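Local atomic coordinates of beta-L-arabinobiosidase (Bacteroides thetaiotaomicron, PDB entry 5MQR), a protein that acts as a multidomain glycosidase in the breakdown of plant pectin by a gut bacterium, probably cleaving arabinose-containing linkages. Residues 462-467 against 564-569; 124-129 against 214-219. All coordinates share one frame; numbering follows the deposited sequence.

Contact 1: residues 462-467 against 564-569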
loop_
_atom_site.group_PDB
_atom_site.type_symbol
_atom_site.label_atom_id
_atom_site.label_comp_id
_atom_site.label_asym_id
_atom_site.label_seq_id
_atom_site.Cartn_x
_atom_site.Cartn_y
_atom_site.Cartn_z
ATOM N N GLU A 462 -14.146 -13.990 -3.509
ATOM C CA GLU A 462 -13.548 -13.084 -4.490
ATOM C C GLU A 462 -12.051 -12.998 -4.182
ATOM O O GLU A 462 -11.666 -12.745 -3.038
ATOM C CB GLU A 462 -14.081 -11.636 -4.444
ATOM C CG GLU A 462 -15.572 -11.406 -4.326
ATOM C CD GLU A 462 -16.076 -10.037 -4.847
ATOM O OE1 GLU A 462 -15.287 -9.108 -5.078
ATOM O OE2 GLU A 462 -17.318 -9.902 -5.077
ATOM N N ARG A 463 -11.219 -13.179 -5.204
ATOM C CA ARG A 463 -9.772 -12.942 -5.082
ATOM C C ARG A 463 -9.432 -11.631 -5.787
ATOM O O ARG A 463 -9.475 -11.543 -7.021
ATOM C CB ARG A 463 -8.961 -14.109 -5.671
ATOM C CG ARG A 463 -7.464 -14.008 -5.502
ATOM C CD ARG A 463 -7.056 -13.941 -4.047
ATOM N NE ARG A 463 -5.653 -14.256 -3.764
ATOM C CZ ARG A 463 -4.644 -13.382 -3.731
ATOM N NH1 ARG A 463 -4.816 -12.093 -4.017
ATOM N NH2 ARG A 463 -3.432 -13.802 -3.400
ATOM N N LYS A 464 -9.140 -10.603 -5.001
ATOM C CA LYS A 464 -8.654 -9.356 -5.565
ATOM C C LYS A 464 -7.166 -9.489 -5.963
ATOM O O LYS A 464 -6.365 -10.045 -5.223
ATOM C CB LYS A 464 -8.861 -8.220 -4.576
ATOM C CG LYS A 464 -8.850 -6.866 -5.237
ATOM C CD LYS A 464 -9.587 -5.824 -4.399
ATOM C CE LYS A 464 -9.749 -4.583 -5.233
ATOM N NZ LYS A 464 -10.325 -3.489 -4.430
ATOM N N ILE A 465 -6.826 -9.019 -7.154
ATOM C CA ILE A 465 -5.458 -9.098 -7.691
ATOM C C ILE A 465 -5.077 -7.735 -8.261
ATOM O O ILE A 465 -5.956 -6.886 -8.438
ATOM C CB ILE A 465 -5.348 -10.162 -8.789
ATOM C CG1 ILE A 465 -6.355 -9.889 -9.900
ATOM C CG2 ILE A 465 -5.545 -11.544 -8.194
ATOM C CD1 ILE A 465 -6.035 -10.595 -11.181
ATOM N N PRO A 466 -3.775 -7.514 -8.556
ATOM C CA PRO A 466 -3.390 -6.263 -9.223
ATOM C C PRO A 466 -4.125 -6.100 -10.554
ATOM O O PRO A 466 -4.198 -7.047 -11.337
ATOM C CB PRO A 466 -1.873 -6.415 -9.457
ATOM C CG PRO A 466 -1.436 -7.469 -8.510
ATOM C CD PRO A 466 -2.617 -8.404 -8.352
ATOM N N ALA A 467 -4.683 -4.911 -10.749
ATOM C CA ALA A 467 -5.427 -4.548 -11.946
ATOM C C ALA A 467 -4.577 -4.852 -13.168
ATOM O O ALA A 467 -3.457 -4.347 -13.264
ATOM C CB ALA A 467 -5.781 -3.059 -11.893
ATOM N N ILE A 564 -8.734 -5.944 -15.312
ATOM C CA ILE A 564 -9.402 -6.921 -14.486
ATOM C C ILE A 564 -8.707 -6.946 -13.142
ATOM O O ILE A 564 -7.482 -7.098 -13.078
ATOM C CB ILE A 564 -9.292 -8.306 -15.127
ATOM C CG1 ILE A 564 -9.974 -8.286 -16.496
ATOM C CG2 ILE A 564 -9.872 -9.385 -14.202
ATOM C CD1 ILE A 564 -9.194 -9.057 -17.541
ATOM N N GLU A 565 -9.479 -6.803 -12.078
ATOM C CA GLU A 565 -8.914 -6.790 -10.729
ATOM C C GLU A 565 -9.439 -7.883 -9.778
ATOM O O GLU A 565 -8.928 -7.995 -8.658
ATOM C CB GLU A 565 -9.141 -5.422 -10.081
ATOM C CG GLU A 565 -10.598 -4.972 -10.044
ATOM C CD GLU A 565 -10.914 -4.117 -8.837
ATOM O OE1 GLU A 565 -10.122 -3.178 -8.585
ATOM O OE2 GLU A 565 -11.960 -4.361 -8.175
ATOM N N ARG A 566 -10.458 -8.640 -10.190
ATOM C CA ARG A 566 -11.087 -9.640 -9.329
ATOM C C ARG A 566 -11.558 -10.852 -10.082
ATOM O O ARG A 566 -12.098 -10.721 -11.179
ATOM C CB ARG A 566 -12.308 -9.066 -8.644
ATOM C CG ARG A 566 -11.982 -8.299 -7.403
ATOM C CD ARG A 566 -13.254 -7.731 -6.845
ATOM N NE ARG A 566 -13.709 -6.574 -7.595
ATOM C CZ ARG A 566 -14.930 -6.046 -7.520
ATOM N NH1 ARG A 566 -15.880 -6.602 -6.765
ATOM N NH2 ARG A 566 -15.196 -4.955 -8.216
ATOM N N ILE A 567 -11.380 -12.009 -9.446
ATOM C CA ILE A 567 -12.016 -13.246 -9.852
ATOM C C ILE A 567 -12.987 -13.632 -8.733
ATOM O O ILE A 567 -12.611 -13.643 -7.570
ATOM C CB ILE A 567 -10.993 -14.380 -10.136
ATOM C CG1 ILE A 567 -9.955 -13.929 -11.170
ATOM C CG2 ILE A 567 -11.680 -15.613 -10.701
ATOM C CD1 ILE A 567 -8.701 -13.418 -10.525
ATOM N N VAL A 568 -14.233 -13.931 -9.115
ATOM C CA VAL A 568 -15.356 -14.178 -8.210
ATOM C C VAL A 568 -15.876 -15.585 -8.483
ATOM O O VAL A 568 -16.072 -15.969 -9.645
ATOM C CB VAL A 568 -16.504 -13.154 -8.439
ATOM C CG1 VAL A 568 -17.752 -13.500 -7.624
ATOM C CG2 VAL A 568 -16.045 -11.740 -8.100
ATOM N N PHE A 569 -16.097 -16.348 -7.415
ATOM C CA PHE A 569 -16.668 -17.689 -7.503
ATOM C C PHE A 569 -17.947 -17.624 -6.663
ATOM O O PHE A 569 -17.884 -17.332 -5.448
ATOM C CB PHE A 569 -15.697 -18.756 -6.969
ATOM C CG PHE A 569 -14.343 -18.787 -7.657
ATOM C CD1 PHE A 569 -13.382 -17.843 -7.374
ATOM C CD2 PHE A 569 -14.016 -19.807 -8.529
ATOM C CE1 PHE A 569 -12.137 -17.873 -7.986
ATOM C CE2 PHE A 569 -12.773 -19.863 -9.139
ATOM C CZ PHE A 569 -11.824 -18.903 -8.865
HETATM O O HOH W 1 -10.308 -1.395 -6.694
#

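Contact 2: residues 124-129 against 214-219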
loop_
_atom_site.group_PDB
_atom_site.type_symbol
_atom_site.label_atom_id
_atom_site.label_comp_id
_atom_site.label_asym_id
_atom_site.label_seq_id
_atom_site.Cartn_x
_atom_site.Cartn_y
_atom_site.Cartn_z
ATOM N N PRO A 124 -35.546 -10.645 28.738
ATOM C CA PRO A 124 -36.732 -11.309 28.233
ATOM C C PRO A 124 -37.929 -10.356 28.064
ATOM O O PRO A 124 -37.858 -9.201 28.497
ATOM C CB PRO A 124 -37.031 -12.343 29.343
ATOM C CG PRO A 124 -36.607 -11.683 30.591
ATOM C CD PRO A 124 -35.477 -10.747 30.217
ATOM N N PRO A 125 -39.031 -10.848 27.456
ATOM C CA PRO A 125 -40.286 -10.081 27.372
ATOM C C PRO A 125 -40.722 -9.535 28.734
ATOM O O PRO A 125 -40.609 -10.242 29.748
ATOM C CB PRO A 125 -41.293 -11.119 26.872
ATOM C CG PRO A 125 -40.471 -12.105 26.111
ATOM C CD PRO A 125 -39.164 -12.181 26.837
ATOM N N TYR A 126 -41.203 -8.297 28.736
ATOM C CA TYR A 126 -41.561 -7.578 29.960
ATOM C C TYR A 126 -43.004 -7.114 29.872
ATOM O O TYR A 126 -43.429 -6.607 28.849
ATOM C CB TYR A 126 -40.630 -6.380 30.127
ATOM C CG TYR A 126 -40.761 -5.622 31.432
ATOM C CD1 TYR A 126 -41.801 -4.691 31.630
ATOM C CD2 TYR A 126 -39.828 -5.807 32.474
ATOM C CE1 TYR A 126 -41.929 -3.999 32.832
ATOM C CE2 TYR A 126 -39.943 -5.106 33.675
ATOM C CZ TYR A 126 -40.999 -4.209 33.853
ATOM O OH TYR A 126 -41.119 -3.505 35.015
ATOM N N LYS A 127 -43.746 -7.271 30.959
ATOM C CA LYS A 127 -45.149 -6.852 31.019
ATOM C C LYS A 127 -45.304 -5.369 31.218
ATOM O O LYS A 127 -44.874 -4.844 32.224
ATOM C CB LYS A 127 -45.880 -7.565 32.158
ATOM C CG LYS A 127 -46.345 -8.947 31.753
ATOM C CD LYS A 127 -46.541 -9.934 32.919
ATOM C CE LYS A 127 -45.927 -11.303 32.553
ATOM N NZ LYS A 127 -46.647 -12.448 33.185
ATOM N N VAL A 128 -45.937 -4.705 30.258
ATOM C CA VAL A 128 -46.394 -3.328 30.445
ATOM C C VAL A 128 -47.506 -3.411 31.492
ATOM O O VAL A 128 -48.374 -4.284 31.365
ATOM C CB VAL A 128 -46.966 -2.722 29.149
ATOM C CG1 VAL A 128 -47.448 -1.295 29.386
ATOM C CG2 VAL A 128 -45.933 -2.768 28.035
ATOM N N PRO A 129 -47.480 -2.561 32.546
ATOM C CA PRO A 129 -48.554 -2.732 33.537
ATOM C C PRO A 129 -49.954 -2.462 32.940
ATOM O O PRO A 129 -50.127 -1.505 32.171
ATOM C CB PRO A 129 -48.208 -1.724 34.656
ATOM C CG PRO A 129 -46.897 -1.139 34.327
ATOM C CD PRO A 129 -46.563 -1.464 32.901
ATOM N N ASN A 214 -43.511 -0.179 41.199
ATOM C CA ASN A 214 -44.334 -0.658 40.064
ATOM C C ASN A 214 -43.540 -1.283 38.874
ATOM O O ASN A 214 -44.041 -1.349 37.748
ATOM C CB ASN A 214 -45.257 0.474 39.570
ATOM C CG ASN A 214 -44.500 1.630 38.928
ATOM O OD1 ASN A 214 -43.304 1.559 38.651
ATOM N ND2 ASN A 214 -45.204 2.707 38.690
ATOM N N THR A 215 -42.314 -1.718 39.131
ATOM C CA THR A 215 -41.502 -2.425 38.152
ATOM C C THR A 215 -41.123 -3.811 38.675
ATOM O O THR A 215 -41.170 -4.071 39.882
ATOM C CB THR A 215 -40.239 -1.632 37.789
ATOM O OG1 THR A 215 -39.556 -1.223 38.980
ATOM C CG2 THR A 215 -40.600 -0.406 36.973
ATOM N N ASP A 216 -40.744 -4.690 37.747
ATOM C CA ASP A 216 -40.622 -6.129 38.005
ATOM C C ASP A 216 -39.192 -6.638 38.180
ATOM O O ASP A 216 -38.980 -7.838 38.253
ATOM C CB ASP A 216 -41.311 -6.897 36.872
ATOM C CG ASP A 216 -42.796 -6.587 36.775
ATOM O OD1 ASP A 216 -43.428 -6.365 37.823
ATOM O OD2 ASP A 216 -43.340 -6.576 35.653
ATOM N N TYR A 217 -38.217 -5.736 38.229
ATOM C CA TYR A 217 -36.847 -6.077 38.604
ATOM C C TYR A 217 -36.374 -5.015 39.590
ATOM O O TYR A 217 -36.784 -3.873 39.489
ATOM C CB TYR A 217 -35.914 -6.078 37.389
ATOM C CG TYR A 217 -36.238 -7.115 36.344
ATOM C CD1 TYR A 217 -36.216 -8.482 36.650
ATOM C CD2 TYR A 217 -36.571 -6.739 35.049
ATOM C CE1 TYR A 217 -36.532 -9.443 35.681
ATOM C CE2 TYR A 217 -36.869 -7.681 34.071
ATOM C CZ TYR A 217 -36.857 -9.034 34.380
ATOM O OH TYR A 217 -37.158 -9.960 33.388
ATOM N N PRO A 218 -35.505 -5.382 40.546
ATOM C CA PRO A 218 -35.099 -4.348 41.504
ATOM C C PRO A 218 -34.163 -3.296 40.922
ATOM O O PRO A 218 -33.575 -3.468 39.841
ATOM C CB PRO A 218 -34.445 -5.139 42.654
ATOM C CG PRO A 218 -34.121 -6.489 42.090
ATOM C CD PRO A 218 -35.034 -6.731 40.924
ATOM N N TYR A 219 -34.075 -2.181 41.630
ATOM C CA TYR A 219 -33.156 -1.109 41.286
ATOM C C TYR A 219 -31.714 -1.562 41.536
ATOM O O TYR A 219 -31.440 -2.296 42.484
ATOM C CB TYR A 219 -33.498 0.115 42.117
ATOM C CG TYR A 219 -32.755 1.377 41.774
ATOM C CD1 TYR A 219 -32.783 1.900 40.495
ATOM C CD2 TYR A 219 -32.078 2.074 42.762
ATOM C CE1 TYR A 219 -32.122 3.072 40.197
ATOM C CE2 TYR A 219 -31.421 3.247 42.483
ATOM C CZ TYR A 219 -31.442 3.745 41.210
ATOM O OH TYR A 219 -30.761 4.908 40.962
HETATM O O HOH W 2 -39.294 -9.162 32.015
HETATM O O HOH W 3 -43.540 -2.453 35.226
HETATM O O HOH W 4 -45.007 -4.774 34.719
HETATM O O HOH W 5 -42.417 -8.129 33.500
#

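Contact 1: residues 462-467 against 564-569
Glu462 meets Arg566 at the edge of its guanidinium, where NH1 gives a hydrogen bond of 3.1 Å to OE1 of Glu462. The bond is nearly straight (178°), lies in the guanidinium plane and uses the syn lone pair, while the carboxylate and guanidinium planes are turned 29° from each other. A second carboxylate, that of Glu565, is reached by NE: Arg566 NE lies 2.9 Å from Glu565 OE2, the oxygen standing out of the guanidinium plane and met on its anti side. Arginine suits a place between two acids, since its flat group can offer each a different N-H. Glu565 reaches this position because its CG stands between the backbone N and the carbonyl carbon (chi1 55°), and Lys464 runs alongside it. The lysine and the carboxylate share a water, which donates to Glu565 OE1 at 2.6 Å, while Lys464 NZ and Glu565 OE2 both bond to Ser46 OG. Beneath these polar groups the backbones pair antiparallel, with Arg463 N to Ile567 O at 2.8 Å and Ile465 N to Glu565 O at 2.8 Å. Ile465 and Ile567 meet by their CD1 atoms, 3.9 Å apart, on the opposite face of the sheet from the Glu462-Arg566 pair. Strand 564-570 lies between 460-468 and 487-492, against which Glu565 and Arg566 both face Leu492 in a classic beta bulge. The isoleucines pack on Leu471, Val473 and Thr609 of strands 470-479 and 600-610, which belong to a second sheet, consistent with a beta-sandwich.

Contact 2: residues 124-129 against 214-219
Tyr126 sends its hydroxyl to the backbone of 214-219: Asp216 N donates to Tyr126 OH at 3.0 Å, with an angle of 151° at the hydrogen. CG sits anti to the backbone N (chi1 -173°), which carries the ring toward segment 214-219 until its OH also packs beside Thr215 CA, at 3.3 Å. The side chains of Asp216 and Tyr217 take up different sides of this ring. Over one face lies Asp216 OD2, 3.8 Å from Tyr126 CZ, the carboxylate plane turned 30° from that of the ring. At the edge, Tyr217 slides past in the opposite direction, bringing its CE2 to 3.8 Å from Tyr126 CD2. The far end of Tyr217 then meets Pro124, whose CG packs 3.3 Å from Tyr217 OH, while the hydroxyl's polar partner is a water. Phenylalanine in place of Tyr126 would probably keep the ring packing but leave Asp216 N without its acceptor. Tyr169 also meets the Tyr126 ring. The two loops follow the last strands of successive four-stranded sheets, 120-123 and 202-206, in the N-terminal beta-propeller. Water fills out the polar bonding: one molecule, in the plane of the Tyr126 ring, links its OH to Asn214 O, another joins Tyr217 OH to Pro125 O, and two donate to Asp216 OD2 while bonding to the Lys127 backbone. Tyrosine and aspartate thus serve a surface contact well, the rings giving apolar cover and their polar ends, with the carboxylate, holding the loops through a single direct hydrogen bond and four bridging waters.

Overall arrangement
The two contacts lie far apart, their centres about 54 Å from each other and their nearest atoms about 38 Å, and they do not touch. Contact 2 belongs to the N-terminal beta-propeller and contact 1, later in the chain, to the sialidase-like carbohydrate-binding-module domain. Contact 1 is buried, its centre about 17 Å from the centre of the chain, whereas contact 2 is a surface contact with its centre about 54 Å from that point. Contact 1 also lies near a bound sodium ion and a buffer molecule: the side chain of Arg566 is about 6 Å from the sodium, which is held by Gln44, Glu494 and Asn495, and that of Arg463 about 4 Å from a bound HEPES molecule.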